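Local coordinates for protein putative Glycosidase (Bacteroides thetaiotaomicron, PDB 3R67) that is a putative glycosidase of unestablished specific function that probably adopts the five-bladed beta-propeller fold of its clan, at residues 27-32 against 49-54; 43-48 against 70-75; 81-86 against 113-118; 108-113 against 136-141. All blocks are in the same frame, centred on the assembly; numbering follows the deposited sequence.

Contact 1. Residues 27-32 against 49-54; sequences VSPDTT and SDTFNP. With EDO (1,2-ethanediol), chain E.
V27 and P29 close around the side chain of T51, where the 27-32 loop runs nearly antiparallel to the start of strand 50-59. The tight part centres on the T51 hydroxyl. With chi1 at 60°, OG1 sits between the backbone N and carbonyl carbon of its own residue and is pushed against the loop backbone, T51 OG1 lying 3.2 Å from S28 C. V27 comes in at about a right angle, its CG1 3.7 Å from T51 OG1, while the T51 methyl CG2 reaches P29 CA at 3.8 Å. One residue further, the proline ring lies against the opposing main chain: P29 CG is 3.3 Å from S49 O and 3.8 Å from D50 CA. The polar end of D50 is turned to another partner, OD1 bonding to S344. Beyond P29 the contact loosens. D30 points away and closes an Asx turn, its OD1 accepting from T32 N at 3.0 Å and also from the T32 hydroxyl, in a part of the loop that is open to solvent. At the far end N53 makes no contact with the loop; its ND2 bonds to D121 and also donates to O1 of 1,2-ethanediol (2.8 Å, 167°), which is probably from the crystallisation liquor and is held also by D343. S49 and D50 together face E70 as a classic beta bulge at the beginning of an outermost strand in a four-stranded antiparallel sheet, consistent with a propeller blade.

Contact 2. Residues 43-48 against 70-75; sequences SVAWES and EDNSAV
W46 and D71 bring the two backbones to within 4.3 Å, CA to CA, as A45, the centre of an inverse gamma turn and first residue of a type I turn ending at S48, passes the loop that leaves E70. No hydrogen bond crosses between them; a CA-H...O contact from D71 CA to A45 O (3.4 Å) lies at the crossing. The same carbonyl is gripped from within its own turn by the S48 hydroxyl, S48 OG to A45 O being 2.9 Å. Because chi1 of S48 is 59°, this oxygen also comes up against the N72 side chain, with S48 OG 3.2 Å from N72 CG. The A45 methyl touches the same amide, A45 CB lying 3.7 Å from N72 OD1. On the strand side, V44 CG1 packs against the D71 carboxylate, 3.4 Å from D71 OD2. Both carboxylate oxygens of D71 have partners: OD2 forms a salt bridge with R83, and OD1 accepts from T81 N and from the S73 hydroxyl, the latter at 2.7 Å and 36° out of the carboxylate plane. W46 points away from the 70-75 loop, its ring covered on one face by E47 CG, and touches A69 and R83. E47 bonds to T33 and forms a salt bridge with R97. The arrangement is a pair of tight turns laid against the loop between strands 62-70 and 82-89 of one antiparallel sheet.

Contact 3. Residues 81-86 against 113-118; sequences TSRLGY and LEWPGG
A chi1 of -61° sets the two branches of T81 to different tasks against the 113-118 segment, OG1 lying beside the backbone N and CG2 anti to it, while chi1 of -167° swings the W115 indole toward that methyl. T81 OG1 donates to P116 O at 2.6 Å, meeting it nearly along the C=O axis (166°). T81 CG2 stands 4.0 Å from W115 CZ3, the two side chains crossing at about a right angle, and also covers the centre of one face of the R83 guanidinium. R83 NH2 meets the edge of the indole near its plane, NH1 being taken by D71. The peptide before P116 is cis, and P116 CB lies over a face of the W115 ring, 3.6 Å above its plane. Next to this cluster the main chains join. S82 N donates to G117 O at 2.8 Å, approaching from above the carbonyl plane, and G118 CA makes a CA-H...O contact with S82 O at 3.3 Å. G118 has no side chain, and this lets the strand backbone come so close. A water lies 2.7 Å from both S82 OG and G117 O and probably donates to the carbonyl, giving G117 O a second partner; S82 OG is held by R68 as well. Together S82 and G118 form a single beta bridge, linking the start of strand 82-89 in one four-stranded sheet to the start of strand 118-126 in the next, a seam between neighbouring sheets that is consistent with adjacent propeller blades.

Contact 4. Residues 108-113 against 136-141; sequences DNQKEL and YTQWNR
Q138 reaches from strand 132-139 across L113 to Q110. Q138 CB lies 3.6 Å from L113 O, in the helix. The chain then runs extended through CG (chi2 179°), carrying the amide past the leucine: Q138 CD is 3.9 Å from L113 CB. On one branch, Q138 OE1 lies against the leucine methyl, 3.5 Å from L113 CD1; it is buried by the contact and finds no polar partner in the model. On the other, Q138 NE2 donates to Q110 OE1 at 3.0 Å, with Q110 OE1 in the Q138 amide plane, the donor tilted from the plane of the Q110 carbonyl, and the two amide planes 22° apart. The same NE2 also bonds to E114, so partners at the two ends of the short helix help to fix the amide's rotation. A second amide works two residues on. N140 ND2 donates to E112 O at 2.9 Å in a nearly straight bond (166°) that lies in both the carbonyl and the amide planes, and N140 CB rests 3.4 Å from L113 O. The N140 OD1 is taken by the backbone N atoms of K142 and Q143, which fixes the amide's orientation. Ahead of the helix, D108 OD1 accepts from the N-cap Q110 N in an Asx turn. The result is a short helix clamped by two side-chain amides onto strand 132-139 and the residues that follow it.

The four contacts run along the chain beside two successive four-stranded antiparallel sheets, with strand 42-44 set apart in a small hairpin. Contacts 1 and 2 interlock along the sequence, their centres about 10 Å apart, and meet where E70 pairs with S49 and D50. Contact 2 opens onto contact 3, about 11 Å away between centres, through the salt bridge of D71 with R83. Contact 3 then passes from the sheet of strands 50-59, 62-70 and 82-89 to that of 118-126 and 132-139. Contacts 3 and 4, centres about 8 Å apart, share L113 and helix 111-114. Contacts 1 and 4, with centres about 21 Å apart, do not touch. The series spans two neighbouring sheets, probably adjacent propeller blades.

Contact 1. Residues 27-32 against 49-54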
# COMPACT_ATOMS: atom_id res chain seq x y z
N VAL A 27 -6.49 1.77 14.35
CA VAL A 27 -6.39 3.22 14.16
C VAL A 27 -7.74 3.74 13.69
O VAL A 27 -8.33 3.19 12.76
CB VAL A 27 -5.24 3.69 13.20
CG1 VAL A 27 -5.10 5.22 13.21
CG2 VAL A 27 -3.90 3.06 13.57
N SER A 28 -8.22 4.79 14.34
CA SER A 28 -9.50 5.47 14.08
C SER A 28 -9.27 6.97 14.05
O SER A 28 -8.28 7.40 14.61
CB SER A 28 -10.54 5.11 15.15
OG SER A 28 -10.81 3.72 15.21
N PRO A 29 -10.15 7.80 13.41
CA PRO A 29 -9.93 9.25 13.45
C PRO A 29 -9.94 9.82 14.88
O PRO A 29 -10.65 9.32 15.76
CB PRO A 29 -11.11 9.81 12.64
CG PRO A 29 -11.68 8.71 11.94
CD PRO A 29 -11.39 7.47 12.68
N ASP A 30 -9.11 10.83 15.11
CA ASP A 30 -9.02 11.56 16.36
C ASP A 30 -9.24 13.03 16.04
O ASP A 30 -8.44 13.63 15.32
CB ASP A 30 -7.67 11.30 17.07
CG ASP A 30 -7.61 11.77 18.52
OD1 ASP A 30 -8.30 12.76 18.86
OD2 ASP A 30 -6.81 11.19 19.30
N THR A 31 -10.37 13.58 16.52
CA THR A 31 -10.76 14.96 16.25
C THR A 31 -10.06 15.96 17.20
O THR A 31 -10.11 17.16 16.93
CB THR A 31 -12.29 15.12 16.37
OG1 THR A 31 -12.70 14.79 17.69
CG2 THR A 31 -13.07 14.26 15.35
N THR A 32 -9.36 15.48 18.26
CA THR A 32 -8.72 16.36 19.25
C THR A 32 -7.25 16.66 18.94
O THR A 32 -6.71 17.60 19.51
CB THR A 32 -8.78 15.72 20.65
OG1 THR A 32 -7.94 14.57 20.68
CG2 THR A 32 -10.21 15.38 21.09
N SER A 49 -11.12 13.20 10.15
CA SER A 49 -12.23 12.62 9.39
C SER A 49 -12.04 11.12 9.14
O SER A 49 -12.99 10.37 9.37
CB SER A 49 -12.42 13.34 8.05
OG SER A 49 -11.26 13.27 7.23
N ASP A 50 -10.86 10.68 8.65
CA ASP A 50 -10.61 9.26 8.34
C ASP A 50 -9.14 8.91 8.46
O ASP A 50 -8.29 9.73 8.15
CB ASP A 50 -11.10 8.92 6.90
CG ASP A 50 -12.61 9.06 6.69
OD1 ASP A 50 -13.37 8.22 7.23
OD2 ASP A 50 -13.03 10.06 6.09
N THR A 51 -8.85 7.66 8.91
CA THR A 51 -7.50 7.08 9.07
C THR A 51 -7.51 5.70 8.42
O THR A 51 -8.21 4.81 8.90
CB THR A 51 -7.07 7.03 10.54
OG1 THR A 51 -8.01 6.22 11.24
CG2 THR A 51 -6.95 8.41 11.19
N PHE A 52 -6.77 5.52 7.32
CA PHE A 52 -6.85 4.24 6.60
C PHE A 52 -5.55 3.97 5.83
O PHE A 52 -4.50 4.43 6.26
CB PHE A 52 -8.08 4.28 5.64
CG PHE A 52 -8.17 5.45 4.68
CD1 PHE A 52 -8.42 6.74 5.15
CD2 PHE A 52 -8.12 5.25 3.31
CE1 PHE A 52 -8.52 7.81 4.27
CE2 PHE A 52 -8.27 6.32 2.43
CZ PHE A 52 -8.48 7.59 2.91
N ASN A 53 -5.62 3.16 4.77
CA ASN A 53 -4.57 2.73 3.82
C ASN A 53 -3.16 2.94 4.42
O ASN A 53 -2.46 3.93 4.18
CB ASN A 53 -4.72 3.48 2.50
CG ASN A 53 -6.00 3.09 1.79
OD1 ASN A 53 -6.77 2.23 2.25
ND2 ASN A 53 -6.30 3.79 0.74
N PRO A 54 -2.72 1.94 5.17
CA PRO A 54 -1.46 2.11 5.88
C PRO A 54 -0.26 1.36 5.31
O PRO A 54 -0.38 0.28 4.73
CB PRO A 54 -1.79 1.50 7.24
CG PRO A 54 -2.74 0.36 6.89
CD PRO A 54 -3.43 0.72 5.60
C1 EDO E . -9.03 2.30 -1.55
O1 EDO E . -8.58 3.51 -0.94
C2 EDO E . -9.90 2.67 -2.74
O2 EDO E . -11.04 3.41 -2.30

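Contact 2. Residues 43-48 against 70-75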
# COMPACT_ATOMS: atom_id res chain seq x y z
N SER A 43 -3.54 25.88 12.01
CA SER A 43 -3.74 24.63 12.75
C SER A 43 -4.77 23.78 12.06
O SER A 43 -5.81 24.27 11.59
CB SER A 43 -4.16 24.89 14.18
OG SER A 43 -3.12 25.60 14.82
N VAL A 44 -4.45 22.51 11.96
CA VAL A 44 -5.27 21.54 11.27
C VAL A 44 -5.46 20.29 12.14
O VAL A 44 -4.49 19.71 12.64
CB VAL A 44 -4.58 21.21 9.90
CG1 VAL A 44 -5.23 20.04 9.19
CG2 VAL A 44 -4.51 22.42 8.98
N ALA A 45 -6.71 19.87 12.29
CA ALA A 45 -7.12 18.59 12.86
C ALA A 45 -6.91 17.54 11.77
O ALA A 45 -7.84 17.13 11.07
CB ALA A 45 -8.56 18.67 13.34
N TRP A 46 -5.63 17.19 11.57
CA TRP A 46 -5.04 16.44 10.47
C TRP A 46 -5.54 14.96 10.38
O TRP A 46 -5.38 14.37 9.31
CB TRP A 46 -3.51 16.45 10.61
CG TRP A 46 -3.01 15.75 11.84
CD1 TRP A 46 -2.89 16.27 13.09
CD2 TRP A 46 -2.58 14.38 11.93
NE1 TRP A 46 -2.40 15.33 13.96
CE2 TRP A 46 -2.21 14.15 13.27
CE3 TRP A 46 -2.47 13.33 11.00
CZ2 TRP A 46 -1.69 12.92 13.71
CZ3 TRP A 46 -1.97 12.11 11.43
CH2 TRP A 46 -1.60 11.91 12.78
N GLU A 47 -6.15 14.38 11.43
CA GLU A 47 -6.66 13.00 11.37
C GLU A 47 -8.11 12.93 11.88
O GLU A 47 -8.53 11.90 12.40
CB GLU A 47 -5.75 12.03 12.17
CG GLU A 47 -5.56 12.41 13.64
CD GLU A 47 -4.71 11.49 14.49
OE1 GLU A 47 -4.44 10.34 14.06
OE2 GLU A 47 -4.35 11.89 15.62
N SER A 48 -8.86 14.01 11.74
CA SER A 48 -10.20 14.12 12.30
C SER A 48 -11.30 13.45 11.47
O SER A 48 -12.35 13.15 12.07
CB SER A 48 -10.59 15.58 12.47
OG SER A 48 -10.55 16.26 11.23
N GLU A 70 -6.90 11.80 6.88
CA GLU A 70 -7.56 12.91 6.18
C GLU A 70 -8.15 13.86 7.20
O GLU A 70 -8.71 13.42 8.21
CB GLU A 70 -8.63 12.42 5.19
CG GLU A 70 -8.03 11.78 3.95
CD GLU A 70 -9.03 11.31 2.90
OE1 GLU A 70 -10.18 10.98 3.28
OE2 GLU A 70 -8.65 11.23 1.71
N ASP A 71 -7.98 15.17 6.96
CA ASP A 71 -8.42 16.22 7.86
C ASP A 71 -9.85 16.69 7.54
O ASP A 71 -10.52 16.12 6.69
CB ASP A 71 -7.44 17.41 7.76
CG ASP A 71 -7.21 18.02 6.38
OD1 ASP A 71 -8.02 17.76 5.46
OD2 ASP A 71 -6.26 18.80 6.24
N ASN A 72 -10.30 17.74 8.24
CA ASN A 72 -11.62 18.34 8.05
C ASN A 72 -11.46 19.70 7.34
O ASN A 72 -12.00 20.72 7.78
CB ASN A 72 -12.36 18.45 9.39
CG ASN A 72 -11.64 19.21 10.49
OD1 ASN A 72 -10.52 19.70 10.33
ND2 ASN A 72 -12.26 19.29 11.67
N SER A 73 -10.66 19.71 6.25
CA SER A 73 -10.39 20.93 5.50
C SER A 73 -11.63 21.31 4.71
O SER A 73 -11.82 22.49 4.41
CB SER A 73 -9.16 20.78 4.61
OG SER A 73 -9.19 19.59 3.85
N ALA A 74 -12.52 20.33 4.47
CA ALA A 74 -13.81 20.53 3.82
C ALA A 74 -14.93 19.81 4.61
O ALA A 74 -14.63 19.10 5.58
CB ALA A 74 -13.75 20.03 2.39
N VAL A 75 -16.20 20.04 4.24
CA VAL A 75 -17.36 19.44 4.91
C VAL A 75 -17.95 18.34 3.99
O VAL A 75 -18.09 18.55 2.78
CB VAL A 75 -18.46 20.46 5.37
CG1 VAL A 75 -18.00 21.26 6.58
CG2 VAL A 75 -18.93 21.38 4.24

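Contact 3. Residues 81-86 against 113-118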
# COMPACT_ATOMS: atom_id res chain seq x y z
N THR A 81 -7.02 16.77 2.61
CA THR A 81 -5.56 16.58 2.47
C THR A 81 -5.13 15.32 3.21
O THR A 81 -5.54 15.09 4.35
CB THR A 81 -4.81 17.83 3.00
OG1 THR A 81 -5.21 18.96 2.23
CG2 THR A 81 -3.28 17.70 2.91
N SER A 82 -4.30 14.50 2.57
CA SER A 82 -3.76 13.30 3.18
C SER A 82 -2.35 13.57 3.74
O SER A 82 -1.51 14.18 3.09
CB SER A 82 -3.73 12.13 2.20
OG SER A 82 -5.06 11.76 1.86
N ARG A 83 -2.16 13.14 4.99
CA ARG A 83 -0.93 13.20 5.79
C ARG A 83 -0.75 11.85 6.44
O ARG A 83 -1.74 11.13 6.59
CB ARG A 83 -0.99 14.34 6.81
CG ARG A 83 -1.17 15.71 6.15
CD ARG A 83 -1.28 16.78 7.20
NE ARG A 83 -1.51 18.10 6.61
CZ ARG A 83 -2.71 18.61 6.38
NH1 ARG A 83 -3.80 17.90 6.63
NH2 ARG A 83 -2.83 19.83 5.88
N LEU A 84 0.49 11.48 6.82
CA LEU A 84 0.70 10.16 7.40
C LEU A 84 0.95 10.23 8.91
O LEU A 84 1.83 10.95 9.37
CB LEU A 84 1.85 9.42 6.73
CG LEU A 84 1.81 9.30 5.20
CD1 LEU A 84 3.00 8.49 4.70
CD2 LEU A 84 0.48 8.71 4.70
N GLY A 85 0.14 9.49 9.65
CA GLY A 85 0.28 9.36 11.08
C GLY A 85 1.25 8.25 11.42
O GLY A 85 1.56 7.42 10.57
N TYR A 86 1.74 8.23 12.66
CA TYR A 86 2.70 7.23 13.12
C TYR A 86 2.12 6.46 14.31
O TYR A 86 1.81 7.06 15.34
CB TYR A 86 4.00 7.96 13.49
CG TYR A 86 5.17 7.09 13.91
CD1 TYR A 86 5.23 6.52 15.19
CD2 TYR A 86 6.32 7.00 13.12
CE1 TYR A 86 6.35 5.81 15.62
CE2 TYR A 86 7.44 6.31 13.54
CZ TYR A 86 7.45 5.70 14.79
OH TYR A 86 8.56 4.98 15.18
N LEU A 113 3.38 19.11 -6.75
CA LEU A 113 2.88 17.78 -6.99
C LEU A 113 2.03 17.27 -5.84
O LEU A 113 1.20 16.40 -6.07
CB LEU A 113 4.09 16.84 -7.22
CG LEU A 113 5.10 17.29 -8.28
CD1 LEU A 113 6.23 16.30 -8.41
CD2 LEU A 113 4.45 17.53 -9.64
N GLU A 114 2.20 17.82 -4.62
CA GLU A 114 1.51 17.33 -3.42
C GLU A 114 0.44 18.30 -2.86
O GLU A 114 -0.34 17.88 -2.00
CB GLU A 114 2.54 17.06 -2.31
CG GLU A 114 3.50 15.94 -2.67
CD GLU A 114 4.62 15.61 -1.70
OE1 GLU A 114 4.74 16.29 -0.66
OE2 GLU A 114 5.40 14.68 -1.99
N TRP A 115 0.37 19.53 -3.33
CA TRP A 115 -0.64 20.43 -2.77
C TRP A 115 -1.84 20.56 -3.73
O TRP A 115 -1.64 20.74 -4.93
CB TRP A 115 -0.03 21.82 -2.44
CG TRP A 115 -0.93 22.65 -1.57
CD1 TRP A 115 -1.67 23.73 -1.96
CD2 TRP A 115 -1.37 22.32 -0.24
NE1 TRP A 115 -2.48 24.15 -0.93
CE2 TRP A 115 -2.35 23.27 0.12
CE3 TRP A 115 -1.07 21.29 0.66
CZ2 TRP A 115 -2.99 23.25 1.38
CZ3 TRP A 115 -1.71 21.26 1.88
CH2 TRP A 115 -2.65 22.23 2.24
N PRO A 116 -3.10 20.45 -3.23
CA PRO A 116 -3.52 20.30 -1.82
C PRO A 116 -3.92 18.89 -1.37
O PRO A 116 -4.27 18.72 -0.21
CB PRO A 116 -4.76 21.20 -1.75
CG PRO A 116 -5.34 21.20 -3.17
CD PRO A 116 -4.27 20.65 -4.10
N GLY A 117 -3.85 17.90 -2.24
CA GLY A 117 -4.26 16.53 -1.93
C GLY A 117 -3.42 15.78 -0.92
O GLY A 117 -3.94 14.90 -0.22
N GLY A 118 -2.14 16.12 -0.85
CA GLY A 118 -1.23 15.49 0.09
C GLY A 118 -0.52 14.24 -0.39
O GLY A 118 -0.28 14.03 -1.58
O HOH W 1 -5.88 12.98 -0.38

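Contact 4. Residues 108-113 against 136-141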
# COMPACT_ATOMS: atom_id res chain seq x y z
N ASP A 108 8.36 22.56 0.29
CA ASP A 108 9.54 21.83 -0.17
C ASP A 108 9.52 21.72 -1.70
O ASP A 108 8.62 22.27 -2.35
CB ASP A 108 9.57 20.42 0.50
CG ASP A 108 8.32 19.55 0.34
OD1 ASP A 108 7.67 19.62 -0.72
OD2 ASP A 108 8.04 18.75 1.26
N ASN A 109 10.50 20.96 -2.26
CA ASN A 109 10.70 20.72 -3.69
C ASN A 109 9.53 19.93 -4.34
O ASN A 109 9.53 19.75 -5.57
CB ASN A 109 12.03 19.92 -3.91
CG ASN A 109 12.15 18.54 -3.24
OD1 ASN A 109 11.64 18.27 -2.14
ND2 ASN A 109 12.95 17.67 -3.83
N GLN A 110 8.54 19.47 -3.55
CA GLN A 110 7.44 18.64 -4.05
C GLN A 110 6.07 19.32 -3.96
O GLN A 110 5.08 18.67 -4.26
CB GLN A 110 7.38 17.31 -3.25
CG GLN A 110 8.67 16.50 -3.27
CD GLN A 110 9.12 16.19 -4.68
OE1 GLN A 110 8.33 15.83 -5.55
NE2 GLN A 110 10.40 16.31 -4.93
N LYS A 111 6.02 20.62 -3.57
CA LYS A 111 4.78 21.38 -3.33
C LYS A 111 3.83 21.42 -4.56
O LYS A 111 2.62 21.31 -4.36
CB LYS A 111 5.07 22.84 -2.89
CG LYS A 111 5.88 23.72 -3.85
CD LYS A 111 6.35 25.05 -3.22
CE LYS A 111 5.28 26.06 -2.92
NZ LYS A 111 5.88 27.33 -2.40
N GLU A 112 4.35 21.52 -5.79
CA GLU A 112 3.48 21.55 -6.97
C GLU A 112 2.78 20.20 -7.23
O GLU A 112 1.70 20.17 -7.83
CB GLU A 112 4.25 21.96 -8.23
CG GLU A 112 4.69 23.42 -8.21
CD GLU A 112 3.57 24.45 -8.17
OE1 GLU A 112 2.82 24.55 -9.18
OE2 GLU A 112 3.48 25.20 -7.17
N LEU A 113 3.38 19.11 -6.75
CA LEU A 113 2.88 17.78 -6.99
C LEU A 113 2.03 17.27 -5.84
O LEU A 113 1.20 16.40 -6.07
CB LEU A 113 4.09 16.84 -7.22
CG LEU A 113 5.10 17.29 -8.28
CD1 LEU A 113 6.23 16.30 -8.41
CD2 LEU A 113 4.45 17.53 -9.64
N TYR A 136 4.72 6.23 -2.30
CA TYR A 136 3.41 6.80 -2.01
C TYR A 136 2.87 7.58 -3.20
O TYR A 136 3.59 7.81 -4.18
CB TYR A 136 3.55 7.72 -0.78
CG TYR A 136 4.38 8.97 -1.02
CD1 TYR A 136 5.78 8.93 -0.96
CD2 TYR A 136 3.78 10.21 -1.23
CE1 TYR A 136 6.55 10.06 -1.20
CE2 TYR A 136 4.54 11.36 -1.45
CZ TYR A 136 5.93 11.28 -1.43
OH TYR A 136 6.70 12.41 -1.62
N THR A 137 1.62 8.02 -3.10
CA THR A 137 0.99 8.84 -4.13
C THR A 137 1.02 10.30 -3.76
O THR A 137 0.58 10.67 -2.67
CB THR A 137 -0.47 8.41 -4.35
OG1 THR A 137 -0.56 7.01 -4.49
CG2 THR A 137 -1.12 9.11 -5.53
N GLN A 138 1.48 11.12 -4.70
CA GLN A 138 1.44 12.59 -4.68
C GLN A 138 0.14 13.02 -5.31
O GLN A 138 -0.13 12.57 -6.43
CB GLN A 138 2.65 13.19 -5.42
CG GLN A 138 3.97 12.90 -4.75
CD GLN A 138 5.12 13.49 -5.54
OE1 GLN A 138 5.23 13.33 -6.76
NE2 GLN A 138 6.06 14.08 -4.83
N TRP A 139 -0.69 13.83 -4.62
CA TRP A 139 -1.99 14.20 -5.20
C TRP A 139 -2.18 15.72 -5.11
O TRP A 139 -2.23 16.28 -4.02
CB TRP A 139 -3.11 13.43 -4.48
CG TRP A 139 -4.52 13.69 -4.94
CD1 TRP A 139 -5.59 14.00 -4.15
CD2 TRP A 139 -5.02 13.66 -6.29
NE1 TRP A 139 -6.73 14.10 -4.91
CE2 TRP A 139 -6.41 13.89 -6.22
CE3 TRP A 139 -4.44 13.37 -7.54
CZ2 TRP A 139 -7.23 13.89 -7.36
CZ3 TRP A 139 -5.25 13.37 -8.66
CH2 TRP A 139 -6.62 13.63 -8.57
N ASN A 140 -2.24 16.38 -6.27
CA ASN A 140 -2.42 17.84 -6.35
C ASN A 140 -3.79 18.18 -6.96
O ASN A 140 -4.03 19.33 -7.35
CB ASN A 140 -1.27 18.48 -7.17
CG ASN A 140 -1.17 18.05 -8.61
OD1 ASN A 140 -1.95 17.23 -9.10
ND2 ASN A 140 -0.21 18.59 -9.34
N ARG A 141 -4.68 17.17 -7.04
CA ARG A 141 -6.06 17.16 -7.56
C ARG A 141 -6.07 17.28 -9.11
O ARG A 141 -7.16 17.28 -9.72
CB ARG A 141 -6.96 18.25 -6.93
CG ARG A 141 -7.06 18.08 -5.44
CD ARG A 141 -8.07 18.98 -4.78
NE ARG A 141 -7.96 18.78 -3.33
CZ ARG A 141 -8.36 19.64 -2.40
NH1 ARG A 141 -8.87 20.81 -2.75
NH2 ARG A 141 -8.18 19.36 -1.11